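Local coordinates for protein probable mannosyltransferase KTR4 (Saccharomyces cerevisiae, PDB 5A08) that is a probable mannosyltransferase, a member of a glycosyltransferase family with the GT-A fold, at residues D47-R52 with N285-N290. Sequence-based numbering, arbitrary orientation.
With CA (calcium ion), chain E.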
loop_
_atom_site.group_PDB
_atom_site.type_symbol
_atom_site.label_atom_id
_atom_site.label_comp_id
_atom_site.label_asym_id
_atom_site.label_seq_id
_atom_site.Cartn_x
_atom_site.Cartn_y
_atom_site.Cartn_z
ATOM N N ASP B 47 15.293 -23.265 -4.975
ATOM C CA ASP B 47 14.815 -24.284 -4.066
ATOM C C ASP B 47 14.738 -23.710 -2.663
ATOM O O ASP B 47 13.777 -23.925 -1.947
ATOM C CB ASP B 47 15.680 -25.563 -4.085
ATOM C CG ASP B 47 15.419 -26.451 -2.842
ATOM O OD1 ASP B 47 14.374 -27.163 -2.818
ATOM O OD2 ASP B 47 16.231 -26.404 -1.861
ATOM N N SER B 48 15.751 -22.989 -2.261
ATOM C CA SER B 48 15.782 -22.433 -0.933
ATOM C C SER B 48 14.629 -21.386 -0.714
ATOM O O SER B 48 14.075 -21.266 0.353
ATOM C CB SER B 48 17.122 -21.797 -0.733
ATOM O OG SER B 48 17.046 -20.860 0.294
ATOM N N ILE B 49 14.247 -20.670 -1.754
ATOM C CA ILE B 49 13.116 -19.745 -1.666
ATOM C C ILE B 49 11.824 -20.555 -1.514
ATOM O O ILE B 49 11.001 -20.284 -0.644
ATOM C CB ILE B 49 13.100 -18.776 -2.900
ATOM C CG1 ILE B 49 14.268 -17.814 -2.755
ATOM C CG2 ILE B 49 11.773 -17.995 -3.022
ATOM C CD1 ILE B 49 14.592 -17.075 -4.005
ATOM N N MET B 50 11.670 -21.555 -2.353
ATOM C CA MET B 50 10.497 -22.427 -2.251
ATOM C C MET B 50 10.399 -23.051 -0.905
ATOM O O MET B 50 9.293 -23.134 -0.324
ATOM C CB MET B 50 10.498 -23.463 -3.345
ATOM C CG MET B 50 10.376 -22.831 -4.719
ATOM S SD MET B 50 8.748 -22.109 -5.015
ATOM C CE MET B 50 8.979 -21.832 -6.764
ATOM N N ASP B 51 11.525 -23.455 -0.333
ATOM C CA ASP B 51 11.415 -24.022 0.993
ATOM C C ASP B 51 10.878 -22.978 1.940
ATOM O O ASP B 51 10.075 -23.292 2.792
ATOM C CB ASP B 51 12.719 -24.569 1.547
ATOM C CG ASP B 51 13.151 -25.803 0.848
ATOM O OD1 ASP B 51 12.350 -26.391 0.090
ATOM O OD2 ASP B 51 14.322 -26.165 0.997
ATOM N N ARG B 52 11.399 -21.764 1.861
ATOM C CA ARG B 52 10.985 -20.722 2.817
ATOM C C ARG B 52 9.487 -20.393 2.653
ATOM O O ARG B 52 8.826 -20.151 3.614
ATOM C CB ARG B 52 11.797 -19.473 2.599
ATOM C CG ARG B 52 12.998 -19.455 3.520
ATOM C CD ARG B 52 14.223 -18.962 2.793
ATOM N NE ARG B 52 14.266 -17.499 2.661
ATOM C CZ ARG B 52 14.903 -16.850 1.680
ATOM N NH1 ARG B 52 15.517 -17.511 0.674
ATOM N NH2 ARG B 52 14.927 -15.529 1.706
ATOM N N ASN B 285 10.707 -18.011 -12.172
ATOM C CA ASN B 285 11.533 -16.936 -12.659
ATOM C C ASN B 285 10.967 -15.539 -12.244
ATOM O O ASN B 285 11.651 -14.570 -12.394
ATOM C CB ASN B 285 11.636 -17.031 -14.181
ATOM C CG ASN B 285 10.247 -17.221 -14.876
ATOM O OD1 ASN B 285 9.465 -18.164 -14.557
ATOM N ND2 ASN B 285 9.945 -16.340 -15.849
ATOM N N TYR B 286 9.704 -15.428 -11.798
ATOM C CA TYR B 286 9.161 -14.105 -11.402
ATOM C C TYR B 286 9.650 -13.755 -10.009
ATOM O O TYR B 286 9.646 -12.594 -9.639
ATOM C CB TYR B 286 7.650 -14.109 -11.447
ATOM C CG TYR B 286 7.043 -14.187 -12.825
ATOM C CD1 TYR B 286 7.793 -13.920 -14.005
ATOM C CD2 TYR B 286 5.706 -14.491 -12.981
ATOM C CE1 TYR B 286 7.198 -13.998 -15.274
ATOM C CE2 TYR B 286 5.132 -14.553 -14.247
ATOM C CZ TYR B 286 5.885 -14.298 -15.357
ATOM O OH TYR B 286 5.254 -14.325 -16.530
ATOM N N LEU B 287 10.099 -14.755 -9.242
ATOM C CA LEU B 287 10.559 -14.473 -7.927
ATOM C C LEU B 287 11.827 -13.672 -7.909
ATOM O O LEU B 287 12.705 -13.821 -8.745
ATOM C CB LEU B 287 10.789 -15.713 -7.149
ATOM C CG LEU B 287 9.583 -16.595 -6.941
ATOM C CD1 LEU B 287 10.123 -17.962 -6.514
ATOM C CD2 LEU B 287 8.721 -15.972 -5.881
ATOM N N ASN B 288 11.901 -12.735 -6.990
ATOM C CA ASN B 288 13.104 -11.990 -6.810
ATOM C C ASN B 288 13.841 -12.614 -5.643
ATOM O O ASN B 288 13.220 -12.912 -4.638
ATOM C CB ASN B 288 12.782 -10.542 -6.457
ATOM C CG ASN B 288 14.032 -9.703 -6.417
ATOM O OD1 ASN B 288 14.740 -9.593 -5.405
ATOM N ND2 ASN B 288 14.339 -9.151 -7.557
ATOM N N VAL B 289 15.162 -12.767 -5.743
ATOM C CA VAL B 289 15.890 -13.466 -4.687
ATOM C C VAL B 289 15.838 -12.719 -3.398
ATOM O O VAL B 289 16.036 -13.307 -2.372
ATOM C CB VAL B 289 17.386 -13.732 -5.019
ATOM C CG1 VAL B 289 17.510 -14.628 -6.245
ATOM C CG2 VAL B 289 18.106 -12.414 -5.283
ATOM N N ASN B 290 15.608 -11.409 -3.446
ATOM C CA ASN B 290 15.452 -10.638 -2.214
ATOM C C ASN B 290 14.046 -10.187 -1.940
ATOM O O ASN B 290 13.834 -9.145 -1.331
ATOM C CB ASN B 290 16.356 -9.402 -2.182
ATOM C CG ASN B 290 17.816 -9.787 -2.116
ATOM O OD1 ASN B 290 18.203 -10.371 -1.149
ATOM N ND2 ASN B 290 18.585 -9.571 -3.180
HETATM CA CA CA E . 14.408 -28.244 -0.519
HETATM O O HOH W 1 16.189 -28.153 0.277
HETATM O O HOH W 2 16.047 -13.427 0.554
HETATM O O HOH W 3 12.449 -28.908 -1.255
#
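Arg52 NH2 and Val289 O share one water, 2.6 Å from NH2 and 2.9 Å from the carbonyl oxygen; accepting from the first and donating to the second, it lies in the guanidinium plane at its edge. This bridge ties helix 43-53, the first in the model, to the loop between helices 272-282 and 293-297, at the periphery of a GT-A glycosyltransferase fold. No direct hydrogen bond joins the two segments, and the rest is apolar packing. CG1 of Ile49 lies beside the backbone N (chi1 -71°) and CG2 anti to it, and the two branches reach different residues of the loop. CG2 meets Leu287 CD1 at 3.9 Å as the two side chains run alongside each other, pointing in opposite senses, while Ile49 CD1 reaches Val289 CA at 3.9 Å. Met50 bends at chi2 (-69°) and brings CE to the same Leu287 CD1, 4.0 Å away, so that the Leu287 CD1 methyl touches both Ile49 and Met50. Helix 272-282 adds Val280, which touches Met50 and Leu287. The loop has an Asx turn, Asn288 OD1 accepting from Asn290 N, with the donor tilted 28° from the carbonyl plane. Asp47 and Asp51, one helical turn apart, bind a calcium ion away from the loop: Asp47 OD1 coordinates it at 2.5 Å, and both carboxylate oxygens of Asp51 take part, OD2 at 2.6 Å.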